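PDB 4JDU: aerotolerance-related membrane protein from Bacteroides fragilis, which is of uncertain function but is probably involved in aerotolerance and carries a calcium-binding von Willebrand factor type A domain, the part present in this structure. Local coordinates for residues A[114-119]-A[139-144]; A[173-178]-A[189-194]. The protein carries 6 engineered substitutions. All blocks are in the same frame, centred on the assembly; numbering follows the deposited sequence. Where two conformers were deposited one is given.

Contact 1. Residues A[114-119]-A[139-144]; sequences VITDGE and VNVLGV
Strands 109-116 and 138-143, joined through helix 125-134 as a beta-alpha-beta unit, pair in parallel here within the central sheet of the von Willebrand factor type A domain. Val114 sits level with Val141, Ile115 with Leu142 and Thr116 with Gly143. The ladder begins with Val114 N donating to Asn140 O (2.9 Å) and Leu142 N to Val114 O (2.8 Å). Leu142 O then takes the N-H of Thr116, and Val144 N reaches Thr116 O at 3.0 Å, extending the ladder one step past the paired residues.

On one face Ile115 and Leu142 run alongside each other in the same direction, their CD1 atoms 4.2 Å apart. On the other, Val114 CG2 meets Val139 CG1 at 4.0 Å, and Thr116 CG2 reaches Val141 CG1 at 4.1 Å; helix 91-99 covers Val114 and Thr116. With OG1 anti to the backbone N (chi1 -177°), Thr116 closes an ST turn by accepting from Gly118 N at 2.9 Å, and OG1 also bonds Asp16. Asp117 belongs to the calcium site but does not ligate the ion in this model; its carboxylate is held at both oxygens, by an Asx turn from Glu119 N at OD1 and by Ser20 and Arg30 at OD2, which probably limits its rotation close to the ion.

Contact 2. Residues A[173-178]-A[189-194]; sequences LNEAMC and YIRVDN
Glu175 OE2 is gripped by two donors, Tyr189 OH at 2.7 Å and Arg191 NE at 2.8 Å, at the place where the first turn of helix 175-184 packs against strand 189-191, the outermost strand on one side of the central sheet of the von Willebrand factor type A domain. The tyrosine hydroxyl uses the anti lone pair of OE2, whereas the arginine comes from the syn side. Arg191 completes a side-on bidentate salt bridge with NH2 to Glu175 OE1 (2.8 Å). Both oxygens lie near the guanidinium plane, and the carboxylate is turned only 22° from it, so the paired bonds keep the two groups close to coplanar, meeting edge to edge. Against the Tyr189 ring the same carboxylate stands steeply, at 75°, with OE2 at the ring edge.

An extended start to the side chain, CG anti to the backbone N (chi1 -163°), sends Glu175 from the helix toward the strand. Three bonds thus limit the rotation of its carboxylate, and the nearby positive charge would probably favour its ionised form. Asn174 N-caps the helix, its OD1 accepting from the backbone N of Met177, a selenomethionine. Deeper in the contact, Leu173 CD2 lies 3.6 Å from Tyr189 OH, and Cys178 CB approaches Tyr189 CE1 obliquely at 3.3 Å.

How the contacts relate
After the strands and helices that begin the domain, the chain reaches 114-119, passes through helix 125-134 and returns at 139-144, where contact 1 closes the crossover. It then runs through the small two-stranded antiparallel sheet of 150-151 and 170-171 to 173-178, and after helix 175-184 contact 2 closes the shorter loop at 189-194. The two loops follow in series, neither enclosing nor crossing the other. They meet in space, with centres about 6 Å apart: strand 189-191 continues the sheet beyond 138-143, and Gly143 probably bonds through its backbone to Ile190 and Val192. Asp117 and Asn174 are also joined by a backbone bond, tying the turn after strand 109-116 to the start of helix 175-184.

Contact 1. Residues A[114-119]-A[139-144]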
loop_
_atom_site.group_PDB
_atom_site.type_symbol
_atom_site.label_atom_id
_atom_site.label_comp_id
_atom_site.label_asym_id
_atom_site.label_seq_id
_atom_site.Cartn_x
_atom_site.Cartn_y
_atom_site.Cartn_z
ATOM N N VAL A 114 -3.220 -0.897 -2.934
ATOM C CA VAL A 114 -2.901 -0.265 -1.656
ATOM C C VAL A 114 -2.229 -1.286 -0.749
ATOM O O VAL A 114 -2.765 -2.376 -0.550
ATOM C CB VAL A 114 -4.169 0.278 -0.964
ATOM C CG1 VAL A 114 -3.803 1.026 0.301
ATOM C CG2 VAL A 114 -4.943 1.204 -1.907
ATOM N N ILE A 115 -1.049 -0.943 -0.225
ATOM C CA ILE A 115 -0.298 -1.821 0.677
ATOM C C ILE A 115 -0.161 -1.136 2.035
ATOM O O ILE A 115 0.473 -0.090 2.161
ATOM C CB ILE A 115 1.075 -2.189 0.085
ATOM C CG1 ILE A 115 0.882 -2.679 -1.355
ATOM C CG2 ILE A 115 1.758 -3.248 0.923
ATOM C CD1 ILE A 115 2.146 -3.104 -2.047
ATOM N N THR A 116 -0.787 -1.718 3.054
ATOM C CA THR A 116 -1.014 -1.000 4.299
ATOM C C THR A 116 -1.353 -1.965 5.421
ATOM O O THR A 116 -1.728 -3.104 5.163
ATOM C CB THR A 116 -2.191 0.012 4.123
ATOM O OG1 THR A 116 -2.380 0.771 5.321
ATOM C CG2 THR A 116 -3.509 -0.715 3.767
ATOM N N ASP A 117 -1.233 -1.509 6.665
ATOM C CA ASP A 117 -1.737 -2.281 7.798
ATOM C C ASP A 117 -3.188 -1.892 8.086
ATOM O O ASP A 117 -3.825 -2.429 9.003
ATOM C CB ASP A 117 -0.837 -2.118 9.026
ATOM C CG ASP A 117 -0.600 -0.666 9.401
ATOM O OD1 ASP A 117 -1.470 0.189 9.108
ATOM O OD2 ASP A 117 0.453 -0.387 10.009
ATOM N N GLY A 118 -3.696 -0.947 7.305
ATOM C CA GLY A 118 -5.105 -0.598 7.349
ATOM C C GLY A 118 -5.507 0.172 8.583
ATOM O O GLY A 118 -6.690 0.477 8.766
ATOM N N GLU A 119 -4.544 0.481 9.446
ATOM C CA GLU A 119 -4.817 1.316 10.607
ATOM C C GLU A 119 -5.141 2.722 10.148
ATOM O O GLU A 119 -4.396 3.661 10.438
ATOM C CB GLU A 119 -3.609 1.371 11.532
ATOM C CG GLU A 119 -3.477 0.175 12.429
ATOM C CD GLU A 119 -2.947 0.538 13.798
ATOM O OE1 GLU A 119 -3.256 -0.192 14.764
ATOM O OE2 GLU A 119 -2.215 1.547 13.908
ATOM N N VAL A 139 -9.632 -1.215 -7.128
ATOM C CA VAL A 139 -8.797 -0.992 -5.948
ATOM C C VAL A 139 -8.635 -2.287 -5.164
ATOM O O VAL A 139 -9.614 -2.862 -4.668
ATOM C CB VAL A 139 -9.361 0.076 -5.007
ATOM C CG1 VAL A 139 -8.374 0.357 -3.881
ATOM C CG2 VAL A 139 -9.693 1.351 -5.770
ATOM N N ASN A 140 -7.383 -2.730 -5.090
ATOM C CA ASN A 140 -6.983 -3.929 -4.362
ATOM C C ASN A 140 -6.254 -3.517 -3.099
ATOM O O ASN A 140 -5.634 -2.456 -3.044
ATOM C CB ASN A 140 -6.048 -4.771 -5.234
ATOM C CG ASN A 140 -6.673 -5.132 -6.569
ATOM O OD1 ASN A 140 -7.595 -5.953 -6.629
ATOM N ND2 ASN A 140 -6.173 -4.525 -7.650
ATOM N N VAL A 141 -6.309 -4.367 -2.084
ATOM C CA VAL A 141 -5.615 -4.077 -0.837
ATOM C C VAL A 141 -4.792 -5.274 -0.367
ATOM O O VAL A 141 -5.306 -6.403 -0.263
ATOM C CB VAL A 141 -6.601 -3.653 0.276
ATOM C CG1 VAL A 141 -5.840 -3.315 1.548
ATOM C CG2 VAL A 141 -7.451 -2.460 -0.164
ATOM N N LEU A 142 -3.507 -5.029 -0.115
ATOM C CA LEU A 142 -2.635 -6.026 0.490
ATOM C C LEU A 142 -2.384 -5.589 1.926
ATOM O O LEU A 142 -1.787 -4.533 2.179
ATOM C CB LEU A 142 -1.323 -6.167 -0.286
ATOM C CG LEU A 142 -1.477 -6.364 -1.793
ATOM C CD1 LEU A 142 -0.132 -6.569 -2.468
ATOM C CD2 LEU A 142 -2.432 -7.504 -2.107
ATOM N N GLY A 143 -2.885 -6.385 2.868
ATOM C CA GLY A 143 -2.772 -6.056 4.277
ATOM C C GLY A 143 -1.514 -6.675 4.850
ATOM O O GLY A 143 -1.308 -7.888 4.738
ATOM N N VAL A 144 -0.657 -5.843 5.430
ATOM C CA VAL A 144 0.564 -6.367 6.042
ATOM C C VAL A 144 0.525 -6.156 7.538
ATOM O O VAL A 144 0.179 -5.087 8.033
ATOM C CB VAL A 144 1.871 -5.754 5.464
ATOM C CG1 VAL A 144 2.171 -6.314 4.077
ATOM C CG2 VAL A 144 1.774 -4.259 5.426
#

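Contact 2. Residues A[173-178]-A[189-194]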
loop_
_atom_site.group_PDB
_atom_site.type_symbol
_atom_site.label_atom_id
_atom_site.label_comp_id
_atom_site.label_asym_id
_atom_site.label_seq_id
_atom_site.Cartn_x
_atom_site.Cartn_y
_atom_site.Cartn_z
ATOM N N LEU A 173 -3.065 -5.018 12.484
ATOM C CA LEU A 173 -3.672 -5.097 11.156
ATOM C C LEU A 173 -5.174 -4.929 11.311
ATOM O O LEU A 173 -5.804 -5.632 12.107
ATOM C CB LEU A 173 -3.379 -6.452 10.516
ATOM C CG LEU A 173 -4.110 -6.705 9.189
ATOM C CD1 LEU A 173 -3.451 -5.952 8.061
ATOM C CD2 LEU A 173 -4.140 -8.192 8.889
ATOM N N ASN A 174 -5.743 -3.978 10.574
ATOM C CA ASN A 174 -7.187 -3.772 10.570
ATOM C C ASN A 174 -7.786 -4.459 9.362
ATOM O O ASN A 174 -8.024 -3.834 8.324
ATOM C CB ASN A 174 -7.527 -2.281 10.557
ATOM C CG ASN A 174 -9.017 -2.020 10.768
ATOM O OD1 ASN A 174 -9.860 -2.880 10.499
ATOM N ND2 ASN A 174 -9.345 -0.826 11.244
ATOM N N GLU A 175 -8.040 -5.750 9.493
ATOM C CA GLU A 175 -8.455 -6.540 8.349
ATOM C C GLU A 175 -9.829 -6.139 7.842
ATOM O O GLU A 175 -10.036 -6.074 6.629
ATOM C CB GLU A 175 -8.436 -8.019 8.718
ATOM C CG GLU A 175 -8.459 -8.962 7.528
ATOM C CD GLU A 175 -7.678 -10.230 7.817
ATOM O OE1 GLU A 175 -8.150 -11.047 8.637
ATOM O OE2 GLU A 175 -6.579 -10.391 7.243
ATOM N N ALA A 176 -10.768 -5.883 8.752
ATOM C CA ALA A 176 -12.125 -5.530 8.347
ATOM C C ALA A 176 -12.122 -4.313 7.434
ATOM O O ALA A 176 -12.802 -4.306 6.401
ATOM C CB ALA A 176 -13.006 -5.285 9.570
HETATM N N MSE A 177 -11.351 -3.297 7.810
HETATM C CA MSE A 177 -11.243 -2.076 7.011
HETATM C C MSE A 177 -10.647 -2.377 5.641
HETATM O O MSE A 177 -11.166 -1.917 4.625
HETATM C CB MSE A 177 -10.408 -1.016 7.748
HETATM C CG MSE A 177 -10.020 0.219 6.920
HETATM SE SE MSE A 177 -11.501 1.261 6.173
HETATM C CE MSE A 177 -12.546 1.631 7.785
ATOM N N CYS A 178 -9.569 -3.152 5.600
ATOM C CA CYS A 178 -8.937 -3.468 4.325
ATOM C C CYS A 178 -9.894 -4.245 3.423
ATOM O O CYS A 178 -9.954 -4.011 2.214
ATOM C CB CYS A 178 -7.671 -4.297 4.537
ATOM S SG CYS A 178 -6.259 -3.480 5.337
ATOM N N TYR A 189 -8.738 -8.498 -1.583
ATOM C CA TYR A 189 -7.945 -8.289 -0.376
ATOM C C TYR A 189 -7.114 -9.536 -0.112
ATOM O O TYR A 189 -7.615 -10.666 -0.180
ATOM C CB TYR A 189 -8.812 -7.996 0.857
ATOM C CG TYR A 189 -8.024 -8.113 2.144
ATOM C CD1 TYR A 189 -7.107 -7.139 2.502
ATOM C CD2 TYR A 189 -8.174 -9.208 2.982
ATOM C CE1 TYR A 189 -6.362 -7.249 3.662
ATOM C CE2 TYR A 189 -7.436 -9.318 4.155
ATOM C CZ TYR A 189 -6.536 -8.329 4.486
ATOM O OH TYR A 189 -5.774 -8.392 5.642
ATOM N N ILE A 190 -5.838 -9.330 0.188
ATOM C CA ILE A 190 -4.957 -10.422 0.577
ATOM C C ILE A 190 -4.226 -10.030 1.842
ATOM O O ILE A 190 -3.617 -8.956 1.897
ATOM C CB ILE A 190 -3.891 -10.687 -0.493
ATOM C CG1 ILE A 190 -4.537 -11.083 -1.818
ATOM C CG2 ILE A 190 -2.918 -11.760 -0.030
ATOM C CD1 ILE A 190 -3.596 -10.967 -2.984
ATOM N N ARG A 191 -4.275 -10.885 2.863
ATOM C CA ARG A 191 -3.411 -10.699 4.023
ATOM C C ARG A 191 -2.037 -11.264 3.685
ATOM O O ARG A 191 -1.887 -12.465 3.437
ATOM C CB ARG A 191 -3.948 -11.386 5.282
ATOM C CG ARG A 191 -3.080 -11.058 6.496
ATOM C CD ARG A 191 -3.245 -12.039 7.643
ATOM N NE ARG A 191 -4.524 -11.891 8.325
ATOM C CZ ARG A 191 -4.841 -12.530 9.447
ATOM N NH1 ARG A 191 -3.964 -13.352 10.013
ATOM N NH2 ARG A 191 -6.027 -12.344 10.011
ATOM N N VAL A 192 -1.042 -10.393 3.654
ATOM C CA VAL A 192 0.278 -10.792 3.186
ATOM C C VAL A 192 0.999 -11.670 4.191
ATOM O O VAL A 192 1.209 -11.270 5.336
ATOM C CB VAL A 192 1.153 -9.573 2.888
ATOM C CG1 VAL A 192 2.513 -10.034 2.384
ATOM C CG2 VAL A 192 0.472 -8.682 1.861
ATOM N N ASP A 193 1.375 -12.868 3.763
ATOM C CA ASP A 193 2.262 -13.696 4.571
ATOM C C ASP A 193 3.460 -14.155 3.736
ATOM O O ASP A 193 4.571 -13.655 3.921
ATOM C CB ASP A 193 1.494 -14.845 5.235
ATOM C CG ASP A 193 0.691 -14.378 6.441
ATOM O OD1 ASP A 193 1.091 -13.370 7.070
ATOM O OD2 ASP A 193 -0.331 -15.016 6.765
ATOM N N ASN A 194 3.245 -15.074 2.802
ATOM C CA ASN A 194 4.252 -15.315 1.774
ATOM C C ASN A 194 4.143 -14.231 0.698
ATOM O O ASN A 194 3.190 -14.220 -0.087
ATOM C CB ASN A 194 4.098 -16.712 1.167
ATOM C CG ASN A 194 5.243 -17.076 0.233
ATOM O OD1 ASN A 194 5.518 -16.373 -0.740
ATOM N ND2 ASN A 194 5.920 -18.183 0.529
#